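PDB 2JAF: halorhodopsin from Halobacterium salinarum, which pumps chloride ions across the membrane when light is absorbed by a retinal chromophore bound covalently within its bundle of helices. Local coordinates for residues R60-W63 / G64-M68; I195-T198 / L199-L202; V236-V239 / F240-V244. The protein carries 2 engineered substitutions. One frame throughout, in Å; residues are numbered along the deposited sequence.

Overall arrangement
All three contacts are local, each between neighbouring turns of its own helix in the seven-helix retinal-protein bundle. Contact 3, on helix 227-255, lies at the chromophore: Lys-242 carries the retinal and Asp-238 stands beside the linkage. Its centre is about 8 Å from the centre of the chain, whereas contacts 1 and 2 each lie about 16 Å from it. Contact 2, on helix 193-216, has its centre about 14 Å from that of contact 3, and its Leu-202 side chain is about 10 Å from the retinal. Contact 1, on helix 58-82, is centred about 17 Å from contact 3 and 18 Å from contact 2; none of the three touches another.

Contact 1 (R60-W63 / G64-M68); sequences RLIW and GATLM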
ATOM      1  N   ARG A  60     -21.888 -10.997  -6.693  1.00 47.84           N
ATOM      2  CA  ARG A  60     -21.577  -9.713  -7.308  1.00 47.46           C
ATOM      3  C   ARG A  60     -20.257  -9.148  -6.793  1.00 45.60           C
ATOM      4  O   ARG A  60     -19.515  -8.509  -7.536  1.00 46.15           O
ATOM      5  CB  ARG A  60     -22.709  -8.722  -7.027  1.00 48.72           C
ATOM      6  CG  ARG A  60     -22.535  -7.369  -7.685  1.00 51.20           C
ATOM      7  CD  ARG A  60     -23.601  -6.400  -7.203  1.00 54.33           C
ATOM      8  NE  ARG A  60     -23.473  -5.086  -7.823  1.00 55.97           N
ATOM      9  CZ  ARG A  60     -23.663  -4.850  -9.117  1.00 57.74           C
ATOM     10  NH1 ARG A  60     -23.990  -5.843  -9.934  1.00 58.86           N
ATOM     11  NH2 ARG A  60     -23.525  -3.621  -9.593  1.00 59.60           N
ATOM     12  N   LEU A  61     -19.972  -9.388  -5.519  1.00 44.33           N
ATOM     13  CA  LEU A  61     -18.744  -8.903  -4.896  1.00 43.10           C
ATOM     14  C   LEU A  61     -17.502  -9.560  -5.497  1.00 42.15           C
ATOM     15  O   LEU A  61     -16.500  -8.892  -5.762  1.00 42.43           O
ATOM     16  CB  LEU A  61     -18.783  -9.166  -3.390  1.00 42.88           C
ATOM     17  CG  LEU A  61     -17.551  -8.748  -2.585  1.00 43.11           C
ATOM     18  CD1 LEU A  61     -17.294  -7.257  -2.760  1.00 43.14           C
ATOM     19  CD2 LEU A  61     -17.771  -9.086  -1.119  1.00 43.70           C
ATOM     20  N   ILE A  62     -17.561 -10.872  -5.694  1.00 40.20           N
ATOM     21  CA  ILE A  62     -16.432 -11.589  -6.272  1.00 37.31           C
ATOM     22  C   ILE A  62     -16.317 -11.188  -7.740  1.00 35.92           C
ATOM     23  O   ILE A  62     -15.225 -11.156  -8.303  1.00 33.98           O
ATOM     24  CB  ILE A  62     -16.616 -13.115  -6.145  1.00 38.11           C
ATOM     25  CG1 ILE A  62     -16.669 -13.503  -4.665  1.00 36.77           C
ATOM     26  CG2 ILE A  62     -15.464 -13.842  -6.826  1.00 37.01           C
ATOM     27  CD1 ILE A  62     -16.948 -14.974  -4.420  1.00 37.24           C
ATOM     28  N   TRP A  63     -17.456 -10.871  -8.348  1.00 34.48           N
ATOM     29  CA  TRP A  63     -17.491 -10.441  -9.740  1.00 34.53           C
ATOM     30  C   TRP A  63     -16.674  -9.158  -9.905  1.00 33.99           C
ATOM     31  O   TRP A  63     -15.893  -9.027 -10.848  1.00 33.19           O
ATOM     32  CB  TRP A  63     -18.934 -10.184 -10.179  1.00 35.14           C
ATOM     33  CG  TRP A  63     -19.051  -9.596 -11.552  1.00 35.94           C
ATOM     34  CD1 TRP A  63     -18.624 -10.152 -12.724  1.00 35.46           C
ATOM     35  CD2 TRP A  63     -19.645  -8.338 -11.898  1.00 36.78           C
ATOM     36  NE1 TRP A  63     -18.918  -9.320 -13.779  1.00 37.07           N
ATOM     37  CE2 TRP A  63     -19.545  -8.200 -13.300  1.00 37.53           C
ATOM     38  CE3 TRP A  63     -20.253  -7.314 -11.159  1.00 38.94           C
ATOM     39  CZ2 TRP A  63     -20.033  -7.076 -13.981  1.00 38.90           C
ATOM     40  CZ3 TRP A  63     -20.738  -6.195 -11.835  1.00 40.03           C
ATOM     41  CH2 TRP A  63     -20.625  -6.088 -13.233  1.00 39.62           C
ATOM     42  N   GLY A  64     -16.865  -8.217  -8.983  1.00 33.06           N
ATOM     43  CA  GLY A  64     -16.143  -6.957  -9.041  1.00 33.48           C
ATOM     44  C   GLY A  64     -14.647  -7.133  -8.840  1.00 33.90           C
ATOM     45  O   GLY A  64     -13.839  -6.549  -9.564  1.00 34.56           O
ATOM     46  N   ALA A  65     -14.277  -7.932  -7.847  1.00 33.35           N
ATOM     47  CA  ALA A  65     -12.873  -8.190  -7.564  1.00 34.29           C
ATOM     48  C   ALA A  65     -12.232  -8.843  -8.781  1.00 34.27           C
ATOM     49  O   ALA A  65     -11.077  -8.566  -9.120  1.00 35.02           O
ATOM     50  CB  ALA A  65     -12.745  -9.103  -6.353  1.00 35.20           C
ATOM     51  N   THR A  66     -12.993  -9.704  -9.445  1.00 33.05           N
ATOM     52  CA  THR A  66     -12.495 -10.400 -10.624  1.00 33.42           C
ATOM     53  C   THR A  66     -12.337  -9.455 -11.812  1.00 32.95           C
ATOM     54  O   THR A  66     -11.375  -9.560 -12.569  1.00 31.70           O
ATOM     55  CB  THR A  66     -13.430 -11.562 -11.012  1.00 34.15           C
ATOM     56  OG1 THR A  66     -13.542 -12.467  -9.903  1.00 33.51           O
ATOM     57  CG2 THR A  66     -12.876 -12.317 -12.209  1.00 33.96           C
ATOM     58  N   LEU A  67     -13.280  -8.529 -11.965  1.00 32.37           N
ATOM     59  CA  LEU A  67     -13.238  -7.558 -13.055  1.00 32.91           C
ATOM     60  C   LEU A  67     -11.967  -6.722 -13.030  1.00 31.52           C
ATOM     61  O   LEU A  67     -11.447  -6.324 -14.074  1.00 32.29           O
ATOM     62  CB  LEU A  67     -14.443  -6.612 -12.975  1.00 34.76           C
ATOM     63  CG  LEU A  67     -15.743  -7.083 -13.624  1.00 37.14           C
ATOM     64  CD1 LEU A  67     -16.851  -6.077 -13.339  1.00 38.21           C
ATOM     65  CD2 LEU A  67     -15.529  -7.236 -15.128  1.00 37.73           C
ATOM     66  N   MET A  68     -11.470  -6.449 -11.835  1.00 29.99           N
ATOM     67  CA  MET A  68     -10.279  -5.631 -11.704  1.00 29.31           C
ATOM     68  C   MET A  68      -8.963  -6.309 -12.015  1.00 28.24           C
ATOM     69  O   MET A  68      -7.960  -5.633 -12.210  1.00 27.54           O
ATOM     70  CB  MET A  68     -10.218  -5.031 -10.316  1.00 30.02           C
ATOM     71  CG  MET A  68     -11.194  -3.893 -10.157  1.00 33.79           C
ATOM     72  SD  MET A  68     -10.790  -3.010  -8.692  1.00 33.41           S
ATOM     73  CE  MET A  68     -11.735  -3.951  -7.510  1.00 32.97           C
TER
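Leu-67 lays one methyl over the indole of Trp-63, one helical turn earlier, in a CH-pi contact. CD1 of Leu-67 sits 3.6 Å from the centroid of the six-membered ring of Trp-63, 20° off the ring normal, and 3.4 Å from CZ2 of Trp-63. The indole reaches this position because CG of Trp-63 points opposite the backbone N (chi1 174°), while CG of Leu-67 stands opposite its own carbonyl carbon, beside the backbone N (chi1 -85°), which brings the two side chains together.

The polar part centres on the carbonyl of Ile-62. Ile-62 O accepts two hydrogen bonds, from Thr-66 N at 2.9 Å and from the hydroxyl Thr-66 OG1 at 2.7 Å. The two donors arrive from opposite faces of the carbonyl plane, and the hydroxyl of this buried threonine is thereby satisfied by its own helix. Gly-64 N to Arg-60 O, Ala-65 N to Leu-61 O and Leu-67 N to Trp-63 O continue the alpha-helical ladder.

Toward the neighbouring helix 27-50, NE1 of Trp-63 donates to the carbonyl of Phe-47, and Phe-47 and Val-48 also pack on Leu-67. Trp-63 and Thr-66 meet Leu-250 and Ala-246 of helix 227-255, respectively, Ile-62 rests on Leu-125 of helix 106-127, and Leu-61 packs against Thr-136 of the second subunit.

Contact 2 (I195-T198 / L199-L202); sequences IFDT and LRVL
Asp-197 and Arg-200, three residues apart, form an i to i+3 ion pair on helix 193-216, one of the transmembrane helices of the bacteriorhodopsin-like fold. Their side chains run alongside each other and point the same way, with the carboxylate and guanidinium planes 20° apart. OD1 of Asp-197 lies over a face of the guanidinium, 3.2 Å from NH2 of Arg-200; no N-H is directed at it, so the attraction is one of charge. NH1 of Arg-200 instead donates to the carbonyl of Leu-179, and this second hold would help to fix how the guanidinium is turned.

The ring of Phe-196 crosses the Arg-200 chain at a slant, with CB of the arginine over one face and CE2 of Phe-196 3.8 Å from CD of Arg-200; ring and guanidinium planes are 57° apart. CG1 of Ile-195 meets CD1 of Leu-199, also at 3.8 Å. Both residues pack on Leu-126 of helix 106-127, Ile-195 also on Trp-252 and Leu-199 on Leu-249 of helix 227-255, while Phe-196 touches Leu-123, Trp-183 and Ala-187.

Among the backbone bonds, Leu-199 N to Ile-195 O measures 2.9 Å and Arg-200 N to Phe-196 O 2.7 Å. The two that follow, Val-201 N to Asp-197 O and Leu-202 N to Thr-198 O, are weak.

A water links the Asp-197 carbonyl, which also takes the weak Val-201 bond, to the arginine. The arginine chain bends at chi3 (66°), carrying NE back toward the Asp-197 carbonyl; the water lies in the guanidinium plane at its edge, accepts from Arg-200 NE at 3.0 Å and donates to Asp-197 O at 2.8 Å.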
ATOM      1  N   ILE A 195     -14.242 -26.050  -6.537  1.00 27.41           N
ATOM      2  CA  ILE A 195     -13.704 -24.990  -7.383  1.00 26.70           C
ATOM      3  C   ILE A 195     -12.390 -24.453  -6.805  1.00 25.12           C
ATOM      4  O   ILE A 195     -11.470 -24.103  -7.546  1.00 24.92           O
ATOM      5  CB  ILE A 195     -14.724 -23.835  -7.547  1.00 24.41           C
ATOM      6  CG1 ILE A 195     -14.129 -22.732  -8.426  1.00 25.93           C
ATOM      7  CG2 ILE A 195     -15.139 -23.305  -6.185  1.00 26.49           C
ATOM      8  CD1 ILE A 195     -13.757 -23.200  -9.831  1.00 26.78           C
ATOM      9  N   PHE A 196     -12.300 -24.401  -5.481  1.00 25.23           N
ATOM     10  CA  PHE A 196     -11.084 -23.922  -4.835  1.00 24.77           C
ATOM     11  C   PHE A 196      -9.907 -24.825  -5.202  1.00 24.11           C
ATOM     12  O   PHE A 196      -8.828 -24.342  -5.540  1.00 22.08           O
ATOM     13  CB  PHE A 196     -11.243 -23.916  -3.311  1.00 26.44           C
ATOM     14  CG  PHE A 196      -9.992 -23.515  -2.577  1.00 27.61           C
ATOM     15  CD1 PHE A 196      -9.594 -22.183  -2.528  1.00 28.42           C
ATOM     16  CD2 PHE A 196      -9.191 -24.473  -1.967  1.00 29.17           C
ATOM     17  CE1 PHE A 196      -8.410 -21.811  -1.878  1.00 28.32           C
ATOM     18  CE2 PHE A 196      -8.007 -24.112  -1.316  1.00 30.31           C
ATOM     19  CZ  PHE A 196      -7.622 -22.777  -1.275  1.00 28.92           C
ATOM     20  N   ASP A 197     -10.116 -26.135  -5.118  1.00 24.00           N
ATOM     21  CA  ASP A 197      -9.064 -27.101  -5.435  1.00 26.21           C
ATOM     22  C   ASP A 197      -8.584 -26.958  -6.880  1.00 25.16           C
ATOM     23  O   ASP A 197      -7.394 -27.110  -7.166  1.00 24.56           O
ATOM     24  CB  ASP A 197      -9.548 -28.534  -5.180  1.00 28.41           C
ATOM     25  CG  ASP A 197      -9.677 -28.855  -3.698  1.00 32.80           C
ATOM     26  OD1 ASP A 197      -9.040 -28.168  -2.871  1.00 34.20           O
ATOM     27  OD2 ASP A 197     -10.402 -29.811  -3.353  1.00 37.06           O
ATOM     28  N   THR A 198      -9.510 -26.672  -7.790  1.00 24.11           N
ATOM     29  CA  THR A 198      -9.157 -26.476  -9.191  1.00 23.93           C
ATOM     30  C   THR A 198      -8.319 -25.206  -9.330  1.00 23.21           C
ATOM     31  O   THR A 198      -7.253 -25.207  -9.953  1.00 20.15           O
ATOM     32  CB  THR A 198     -10.421 -26.326 -10.062  1.00 26.83           C
ATOM     33  OG1 THR A 198     -11.102 -27.583 -10.128  1.00 28.42           O
ATOM     34  CG2 THR A 198     -10.061 -25.871 -11.472  1.00 26.86           C
ATOM     35  N   LEU A 199      -8.808 -24.122  -8.737  1.00 21.31           N
ATOM     36  CA  LEU A 199      -8.120 -22.836  -8.818  1.00 21.43           C
ATOM     37  C   LEU A 199      -6.782 -22.844  -8.097  1.00 21.75           C
ATOM     38  O   LEU A 199      -5.850 -22.142  -8.498  1.00 20.72           O
ATOM     39  CB  LEU A 199      -9.017 -21.726  -8.253  1.00 20.58           C
ATOM     40  CG  LEU A 199     -10.321 -21.489  -9.029  1.00 22.80           C
ATOM     41  CD1 LEU A 199     -11.137 -20.400  -8.349  1.00 24.32           C
ATOM     42  CD2 LEU A 199     -10.007 -21.095 -10.470  1.00 22.52           C
ATOM     43  N   ARG A 200      -6.684 -23.637  -7.034  1.00 20.42           N
ATOM     44  CA  ARG A 200      -5.447 -23.728  -6.270  1.00 21.66           C
ATOM     45  C   ARG A 200      -4.325 -24.326  -7.116  1.00 21.19           C
ATOM     46  O   ARG A 200      -3.186 -23.873  -7.049  1.00 21.09           O
ATOM     47  CB  ARG A 200      -5.668 -24.577  -5.015  1.00 22.93           C
ATOM     48  CG  ARG A 200      -4.426 -24.795  -4.180  1.00 24.18           C
ATOM     49  CD  ARG A 200      -4.773 -25.462  -2.858  1.00 26.26           C
ATOM     50  NE  ARG A 200      -5.289 -26.819  -3.021  1.00 24.89           N
ATOM     51  CZ  ARG A 200      -5.543 -27.635  -2.004  1.00 24.10           C
ATOM     52  NH1 ARG A 200      -5.335 -27.224  -0.759  1.00 23.82           N
ATOM     53  NH2 ARG A 200      -5.966 -28.869  -2.224  1.00 27.83           N
ATOM     54  N   VAL A 201      -4.648 -25.340  -7.909  1.00 21.68           N
ATOM     55  CA  VAL A 201      -3.647 -25.969  -8.764  1.00 21.35           C
ATOM     56  C   VAL A 201      -3.152 -24.951  -9.781  1.00 21.68           C
ATOM     57  O   VAL A 201      -1.952 -24.857 -10.046  1.00 22.97           O
ATOM     58  CB  VAL A 201      -4.229 -27.193  -9.519  1.00 22.68           C
ATOM     59  CG1 VAL A 201      -3.183 -27.761 -10.476  1.00 22.34           C
ATOM     60  CG2 VAL A 201      -4.675 -28.264  -8.507  1.00 21.26           C
ATOM     61  N   LEU A 202      -4.077 -24.180 -10.347  1.00 21.02           N
ATOM     62  CA  LEU A 202      -3.712 -23.173 -11.332  1.00 20.80           C
ATOM     63  C   LEU A 202      -2.779 -22.123 -10.747  1.00 23.17           C
ATOM     64  O   LEU A 202      -1.805 -21.727 -11.390  1.00 22.29           O
ATOM     65  CB  LEU A 202      -4.961 -22.494 -11.903  1.00 23.88           C
ATOM     66  CG  LEU A 202      -5.830 -23.359 -12.816  1.00 26.20           C
ATOM     67  CD1 LEU A 202      -6.997 -22.527 -13.348  1.00 29.11           C
ATOM     68  CD2 LEU A 202      -4.992 -23.899 -13.962  1.00 29.81           C
TER
HETATM   69  O   HOH W   1      -5.939 -28.585  -5.332  1.00 24.50           O

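Contact 3 (V236-V239 / F240-V244); sequences VLDV and FAKYV. With RET (retinal), chain G.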
ATOM      1  N   VAL A 236       2.551 -14.781 -21.590  1.00 20.23           N
ATOM      2  CA  VAL A 236       1.786 -16.023 -21.682  1.00 21.31           C
ATOM      3  C   VAL A 236       1.328 -16.450 -20.287  1.00 20.01           C
ATOM      4  O   VAL A 236       0.210 -16.927 -20.108  1.00 19.87           O
ATOM      5  CB  VAL A 236       2.618 -17.161 -22.304  1.00 21.83           C
ATOM      6  CG1 VAL A 236       1.872 -18.487 -22.171  1.00 22.58           C
ATOM      7  CG2 VAL A 236       2.889 -16.857 -23.770  1.00 21.49           C
ATOM      8  N   LEU A 237       2.195 -16.290 -19.292  1.00 21.73           N
ATOM      9  CA  LEU A 237       1.814 -16.659 -17.931  1.00 20.37           C
ATOM     10  C   LEU A 237       0.630 -15.805 -17.486  1.00 21.99           C
ATOM     11  O   LEU A 237      -0.316 -16.308 -16.872  1.00 21.63           O
ATOM     12  CB  LEU A 237       2.992 -16.475 -16.969  1.00 20.27           C
ATOM     13  CG  LEU A 237       4.073 -17.556 -17.078  1.00 20.09           C
ATOM     14  CD1 LEU A 237       5.255 -17.181 -16.205  1.00 19.75           C
ATOM     15  CD2 LEU A 237       3.486 -18.919 -16.630  1.00 19.10           C
ATOM     16  N   ASP A 238       0.681 -14.512 -17.800  1.00 20.50           N
ATOM     17  CA  ASP A 238      -0.403 -13.596 -17.441  1.00 20.70           C
ATOM     18  C   ASP A 238      -1.730 -14.027 -18.066  1.00 21.56           C
ATOM     19  O   ASP A 238      -2.784 -13.923 -17.432  1.00 22.57           O
ATOM     20  CB  ASP A 238      -0.086 -12.172 -17.908  1.00 22.11           C
ATOM     21  CG  ASP A 238       0.780 -11.396 -16.928  1.00 23.54           C
ATOM     22  OD1 ASP A 238       1.155 -11.933 -15.864  1.00 22.28           O
ATOM     23  OD2 ASP A 238       1.082 -10.222 -17.231  1.00 24.27           O
ATOM     24  N   VAL A 239      -1.684 -14.505 -19.307  1.00 20.54           N
ATOM     25  CA  VAL A 239      -2.907 -14.925 -19.982  1.00 20.34           C
ATOM     26  C   VAL A 239      -3.622 -15.997 -19.173  1.00 19.52           C
ATOM     27  O   VAL A 239      -4.831 -15.930 -18.976  1.00 20.37           O
ATOM     28  CB  VAL A 239      -2.623 -15.467 -21.408  1.00 22.35           C
ATOM     29  CG1 VAL A 239      -3.883 -16.119 -21.974  1.00 22.93           C
ATOM     30  CG2 VAL A 239      -2.179 -14.328 -22.324  1.00 19.21           C
ATOM     31  N   PHE A 240      -2.867 -16.972 -18.679  1.00 20.12           N
ATOM     32  CA  PHE A 240      -3.462 -18.053 -17.898  1.00 21.04           C
ATOM     33  C   PHE A 240      -3.672 -17.730 -16.421  1.00 22.16           C
ATOM     34  O   PHE A 240      -4.733 -18.023 -15.862  1.00 22.08           O
ATOM     35  CB  PHE A 240      -2.612 -19.322 -18.050  1.00 22.06           C
ATOM     36  CG  PHE A 240      -2.668 -19.915 -19.431  1.00 24.05           C
ATOM     37  CD1 PHE A 240      -3.772 -20.663 -19.834  1.00 25.48           C
ATOM     38  CD2 PHE A 240      -1.666 -19.646 -20.360  1.00 23.83           C
ATOM     39  CE1 PHE A 240      -3.880 -21.127 -21.144  1.00 26.86           C
ATOM     40  CE2 PHE A 240      -1.766 -20.104 -21.675  1.00 23.37           C
ATOM     41  CZ  PHE A 240      -2.875 -20.845 -22.068  1.00 26.21           C
ATOM     42  N   ALA A 241      -2.679 -17.114 -15.784  1.00 21.03           N
ATOM     43  CA  ALA A 241      -2.801 -16.803 -14.363  1.00 20.52           C
ATOM     44  C   ALA A 241      -3.819 -15.710 -14.068  1.00 20.54           C
ATOM     45  O   ALA A 241      -4.310 -15.603 -12.942  1.00 21.21           O
ATOM     46  CB  ALA A 241      -1.437 -16.423 -13.786  1.00 22.00           C
ATOM     47  N   LYS A 242      -4.128 -14.890 -15.067  1.00 20.81           N
ATOM     48  CA  LYS A 242      -5.109 -13.821 -14.875  1.00 22.51           C
ATOM     49  C   LYS A 242      -6.416 -13.982 -15.646  1.00 22.50           C
ATOM     50  O   LYS A 242      -7.483 -14.146 -15.051  1.00 22.77           O
ATOM     51  CB  LYS A 242      -4.521 -12.457 -15.254  1.00 19.97           C
ATOM     52  CG  LYS A 242      -3.533 -11.887 -14.264  1.00 24.68           C
ATOM     53  CD  LYS A 242      -3.060 -10.521 -14.748  1.00 25.23           C
ATOM     54  CE  LYS A 242      -2.234  -9.786 -13.711  1.00 26.81           C
ATOM     55  NZ  LYS A 242      -0.982 -10.464 -13.409  1.00 25.56           N
ATOM     56  N   TYR A 243      -6.333 -13.920 -16.971  1.00 21.57           N
ATOM     57  CA  TYR A 243      -7.539 -13.985 -17.783  1.00 22.14           C
ATOM     58  C   TYR A 243      -8.260 -15.323 -17.724  1.00 22.75           C
ATOM     59  O   TYR A 243      -9.451 -15.358 -17.409  1.00 23.81           O
ATOM     60  CB  TYR A 243      -7.230 -13.599 -19.239  1.00 20.79           C
ATOM     61  CG  TYR A 243      -6.303 -12.401 -19.381  1.00 20.23           C
ATOM     62  CD1 TYR A 243      -6.330 -11.354 -18.458  1.00 24.10           C
ATOM     63  CD2 TYR A 243      -5.356 -12.351 -20.405  1.00 21.34           C
ATOM     64  CE1 TYR A 243      -5.420 -10.290 -18.538  1.00 23.60           C
ATOM     65  CE2 TYR A 243      -4.447 -11.296 -20.499  1.00 24.14           C
ATOM     66  CZ  TYR A 243      -4.480 -10.275 -19.560  1.00 24.16           C
ATOM     67  OH  TYR A 243      -3.533  -9.279 -19.607  1.00 24.82           O
ATOM     68  N   VAL A 244      -7.558 -16.418 -18.018  1.00 22.63           N
ATOM     69  CA  VAL A 244      -8.189 -17.734 -17.983  1.00 22.01           C
ATOM     70  C   VAL A 244      -8.611 -18.057 -16.558  1.00 21.65           C
ATOM     71  O   VAL A 244      -9.724 -18.540 -16.324  1.00 22.92           O
ATOM     72  CB  VAL A 244      -7.239 -18.843 -18.534  1.00 23.16           C
ATOM     73  CG1 VAL A 244      -7.853 -20.228 -18.317  1.00 25.83           C
ATOM     74  CG2 VAL A 244      -7.013 -18.630 -20.026  1.00 20.77           C
TER
HETATM   75  C1  RET G 900       9.668 -12.947  -8.805  1.00 22.24           C
HETATM   76  C2  RET G 900      11.251 -12.953  -8.561  1.00 21.40           C
HETATM   77  C3  RET G 900      11.726 -13.254  -7.119  1.00 21.35           C
HETATM   78  C4  RET G 900      11.210 -14.688  -6.643  1.00 21.32           C
HETATM   79  C5  RET G 900       9.663 -14.940  -6.853  1.00 20.60           C
HETATM   80  C6  RET G 900       8.879 -14.113  -7.907  1.00 22.02           C
HETATM   81  C7  RET G 900       7.394 -14.323  -7.989  1.00 21.02           C
HETATM   82  C8  RET G 900       6.414 -13.694  -8.693  1.00 18.79           C
HETATM   83  C9  RET G 900       5.067 -14.176  -8.837  1.00 19.79           C
HETATM   84  C10 RET G 900       4.362 -13.360  -9.725  1.00 20.94           C
HETATM   85  C11 RET G 900       3.052 -13.572 -10.097  1.00 20.52           C
HETATM   86  C12 RET G 900       2.455 -12.727 -11.046  1.00 20.10           C
HETATM   87  C13 RET G 900       1.058 -12.825 -11.438  1.00 21.77           C
HETATM   88  C14 RET G 900       0.683 -11.817 -12.375  1.00 22.82           C
HETATM   89  C15 RET G 900      -0.604 -11.532 -12.762  1.00 24.48           C
HETATM   90  C16 RET G 900       9.229 -11.496  -8.387  1.00 21.85           C
HETATM   91  C17 RET G 900       9.476 -13.162 -10.395  1.00 21.17           C
HETATM   92  C18 RET G 900       9.054 -16.029  -5.984  1.00 21.23           C
HETATM   93  C19 RET G 900       4.569 -15.582  -8.177  1.00 21.06           C
HETATM   94  C20 RET G 900       0.121 -13.931 -10.917  1.00 21.97           C
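Lys-242 and Asp-238, one turn apart on helix 227-255, belong to the retinal pocket. NZ of Lys-242 is bonded to retinal C15 at 1.3 Å, the Schiff-base linkage of this family. Asp-238 runs beside the lysine, both side chains pointing the same way: its OD1 forms a salt bridge with NZ of Lys-242 at 3.6 Å and lies 3.5 Å from C14 of the retinal. A bend at the end of the lysine chain (chi4 65°) turns NZ toward the polyene.

At residues 240-244 the helix widens into a pi-type turn. Lys-242 N still bonds to Asp-238 O at 2.9 Å, but Val-244 N reaches back five residues to Val-239 O, also at 2.9 Å. The Tyr-243 ring has Asp-238 O over its centre, 4.2 Å above the plane, and its OH is hydrogen-bonded to OG of Ser-73. On the surface, CG1 of Val-236 meets CE2 of Phe-240 at 4.0 Å.

Tyr-77 and Tyr-210 hydrogen-bond OD2 and OD1 of Asp-238 respectively. The carboxylate is thus held at both oxygens close to the linkage, where its charge would be expected to influence the electrostatics of the chromophore.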